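Side-chain contact in XPF endonuclease (Aeropyrum pernix, PDB 2BGW), which probably cuts damaged or branched DNA as a structure-specific, metal-dependent endonuclease of nucleotide excision repair: residues Asp42-Asp47 and Val156-Leu161. Residues are numbered along the deposited sequence; the frame is centred on the assembly and turned at random.
Sequences DYLVSD and VREWQL. With MG (magnesium ion), chain E.
R157 takes hold of D47 side-on, in a bidentate salt bridge in which NE and NH2 each take one carboxylate oxygen. R157 NE donates to D47 OD1 over 2.8 Å, reaching it on the syn side but 33° out of the carboxylate plane, and R157 NH2 donates to D47 OD2, also at 2.8 Å, from above that plane. The two flat groups are turned 52° against each other, so the pair is not coplanar. The arginine chain runs out extended, its CG anti to the backbone N (chi1 178°), and then bends at chi3, which swings the guanidinium side-on to the aspartate. L161, one turn further along the helix, lays CD1 over the rim of one guanidinium face.

E158 brings a second acidic group to the same spot: its OE2 lies 3.3 Å from D47 OD1, two acceptors with no bond between them. The arginine probably offsets this crowding of negative charge, to which E176 of helix 172-182 adds, itself in a long, weak ion pair with R157, while the other oxygen of E158, OE1, is hydrogen-bonded to Y79 OH. Putting a leucine in place of R157 would probably leave D47 facing E158 and E176 without its positive mate.

Farther in, L44 meets E158 head-on from the strand, its CD2 touching the methylene CG at 3.5 Å and CD1 resting by the carboxylate carbon CD at 3.8 Å. At the other end of the segment D42 OD2 binds the magnesium ion at 2.4 Å, a site completed by E52 and R53, and a classic beta bulge sets D42 and Y43 together opposite V51. The contact thus joins strand 43-46 of the PD-(D/E)XK nuclease sheet to helix 155-165 of the tandem helix-hairpin-helix region, tying the nuclease to the probable DNA-binding part.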
loop_
_atom_site.group_PDB
_atom_site.type_symbol
_atom_site.label_atom_id
_atom_site.label_comp_id
_atom_site.label_asym_id
_atom_site.label_seq_id
_atom_site.Cartn_x
_atom_site.Cartn_y
_atom_site.Cartn_z
ATOM N N ASP A 42 -3.256 8.068 2.566
ATOM C CA ASP A 42 -3.784 9.370 2.177
ATOM C C ASP A 42 -4.886 9.269 1.192
ATOM O O ASP A 42 -5.749 10.136 1.157
ATOM C CB ASP A 42 -2.696 10.278 1.601
ATOM C CG ASP A 42 -1.442 10.309 2.460
ATOM O OD1 ASP A 42 -1.554 10.216 3.718
ATOM O OD2 ASP A 42 -0.338 10.396 1.872
ATOM N N TYR A 43 -4.857 8.229 0.375
ATOM C CA TYR A 43 -5.916 8.044 -0.589
ATOM C C TYR A 43 -6.386 6.613 -0.599
ATOM O O TYR A 43 -5.586 5.712 -0.790
ATOM C CB TYR A 43 -5.447 8.439 -1.983
ATOM C CG TYR A 43 -5.188 9.890 -2.111
ATOM C CD1 TYR A 43 -3.932 10.409 -1.822
ATOM C CD2 TYR A 43 -6.182 10.756 -2.492
ATOM C CE1 TYR A 43 -3.669 11.759 -1.920
ATOM C CE2 TYR A 43 -5.937 12.107 -2.604
ATOM C CZ TYR A 43 -4.673 12.595 -2.308
ATOM O OH TYR A 43 -4.402 13.928 -2.396
ATOM N N LEU A 44 -7.684 6.420 -0.389
ATOM C CA LEU A 44 -8.299 5.125 -0.587
ATOM C C LEU A 44 -8.793 4.997 -2.038
ATOM O O LEU A 44 -9.718 5.686 -2.476
ATOM C CB LEU A 44 -9.428 4.894 0.436
ATOM C CG LEU A 44 -10.086 3.508 0.326
ATOM C CD1 LEU A 44 -9.203 2.387 0.855
ATOM C CD2 LEU A 44 -11.418 3.479 0.980
ATOM N N VAL A 45 -8.203 4.079 -2.775
ATOM C CA VAL A 45 -8.422 3.993 -4.209
ATOM C C VAL A 45 -9.456 2.933 -4.644
ATOM O O VAL A 45 -10.277 3.179 -5.502
ATOM C CB VAL A 45 -7.068 3.799 -4.907
ATOM C CG1 VAL A 45 -7.247 3.391 -6.339
ATOM C CG2 VAL A 45 -6.307 5.068 -4.819
ATOM N N SER A 46 -9.409 1.754 -4.065
ATOM C CA SER A 46 -10.364 0.727 -4.363
ATOM C C SER A 46 -10.392 -0.010 -3.049
ATOM O O SER A 46 -9.701 0.402 -2.124
ATOM C CB SER A 46 -9.858 -0.144 -5.511
ATOM O OG SER A 46 -8.932 -1.132 -5.082
ATOM N N ASP A 47 -11.165 -1.090 -2.927
ATOM C CA ASP A 47 -11.309 -1.729 -1.604
ATOM C C ASP A 47 -9.993 -2.283 -1.060
ATOM O O ASP A 47 -9.852 -2.500 0.132
ATOM C CB ASP A 47 -12.437 -2.781 -1.530
ATOM C CG ASP A 47 -12.738 -3.214 -0.053
ATOM O OD1 ASP A 47 -13.334 -2.394 0.723
ATOM O OD2 ASP A 47 -12.330 -4.356 0.349
ATOM N N VAL A 156 -15.925 4.177 6.634
ATOM C CA VAL A 156 -16.479 3.438 7.760
ATOM C C VAL A 156 -16.171 1.955 7.655
ATOM O O VAL A 156 -15.751 1.328 8.633
ATOM C CB VAL A 156 -17.967 3.650 7.925
ATOM C CG1 VAL A 156 -18.504 2.654 8.904
ATOM C CG2 VAL A 156 -18.251 5.058 8.404
ATOM N N ARG A 157 -16.324 1.397 6.471
ATOM C CA ARG A 157 -15.898 0.024 6.254
ATOM C C ARG A 157 -14.396 -0.168 6.511
ATOM O O ARG A 157 -13.985 -1.205 7.034
ATOM C CB ARG A 157 -16.265 -0.446 4.853
ATOM C CG ARG A 157 -15.806 -1.849 4.575
ATOM C CD ARG A 157 -16.265 -2.376 3.213
ATOM N NE ARG A 157 -15.234 -3.242 2.636
ATOM C CZ ARG A 157 -15.306 -4.571 2.592
ATOM N NH1 ARG A 157 -16.375 -5.207 3.077
ATOM N NH2 ARG A 157 -14.306 -5.270 2.059
ATOM N N GLU A 158 -13.581 0.824 6.161
ATOM C CA GLU A 158 -12.143 0.682 6.306
ATOM C C GLU A 158 -11.757 0.522 7.767
ATOM O O GLU A 158 -10.961 -0.342 8.127
ATOM C CB GLU A 158 -11.396 1.849 5.643
ATOM C CG GLU A 158 -11.457 1.813 4.097
ATOM C CD GLU A 158 -11.198 0.420 3.489
ATOM O OE1 GLU A 158 -10.093 -0.147 3.712
ATOM O OE2 GLU A 158 -12.103 -0.110 2.787
ATOM N N TRP A 159 -12.355 1.360 8.605
ATOM C CA TRP A 159 -12.181 1.282 10.035
ATOM C C TRP A 159 -12.780 0.007 10.579
ATOM O O TRP A 159 -12.218 -0.601 11.475
ATOM C CB TRP A 159 -12.904 2.417 10.668
ATOM C CG TRP A 159 -12.224 3.700 10.590
ATOM C CD1 TRP A 159 -12.530 4.726 9.774
ATOM C CD2 TRP A 159 -11.151 4.142 11.406
ATOM N NE1 TRP A 159 -11.708 5.796 10.009
ATOM C CE2 TRP A 159 -10.856 5.468 11.023
ATOM C CE3 TRP A 159 -10.401 3.546 12.424
ATOM C CZ2 TRP A 159 -9.850 6.218 11.621
ATOM C CZ3 TRP A 159 -9.399 4.283 13.016
ATOM C CH2 TRP A 159 -9.127 5.612 12.609
ATOM N N GLN A 160 -13.921 -0.418 10.055
ATOM C CA GLN A 160 -14.457 -1.697 10.518
ATOM C C GLN A 160 -13.437 -2.800 10.301
ATOM O O GLN A 160 -13.275 -3.698 11.136
ATOM C CB GLN A 160 -15.776 -2.038 9.831
ATOM C CG GLN A 160 -16.879 -1.056 10.155
ATOM C CD GLN A 160 -18.058 -1.183 9.230
ATOM O OE1 GLN A 160 -17.979 -1.803 8.158
ATOM N NE2 GLN A 160 -19.178 -0.601 9.639
ATOM N N LEU A 161 -12.721 -2.698 9.185
ATOM C CA LEU A 161 -11.686 -3.668 8.837
ATOM C C LEU A 161 -10.387 -3.485 9.614
ATOM O O LEU A 161 -9.692 -4.442 9.912
ATOM C CB LEU A 161 -11.436 -3.611 7.342
ATOM C CG LEU A 161 -12.601 -4.179 6.548
ATOM C CD1 LEU A 161 -12.566 -3.661 5.170
ATOM C CD2 LEU A 161 -12.524 -5.689 6.564
HETATM MG MG MG E . 1.389 11.176 3.407
#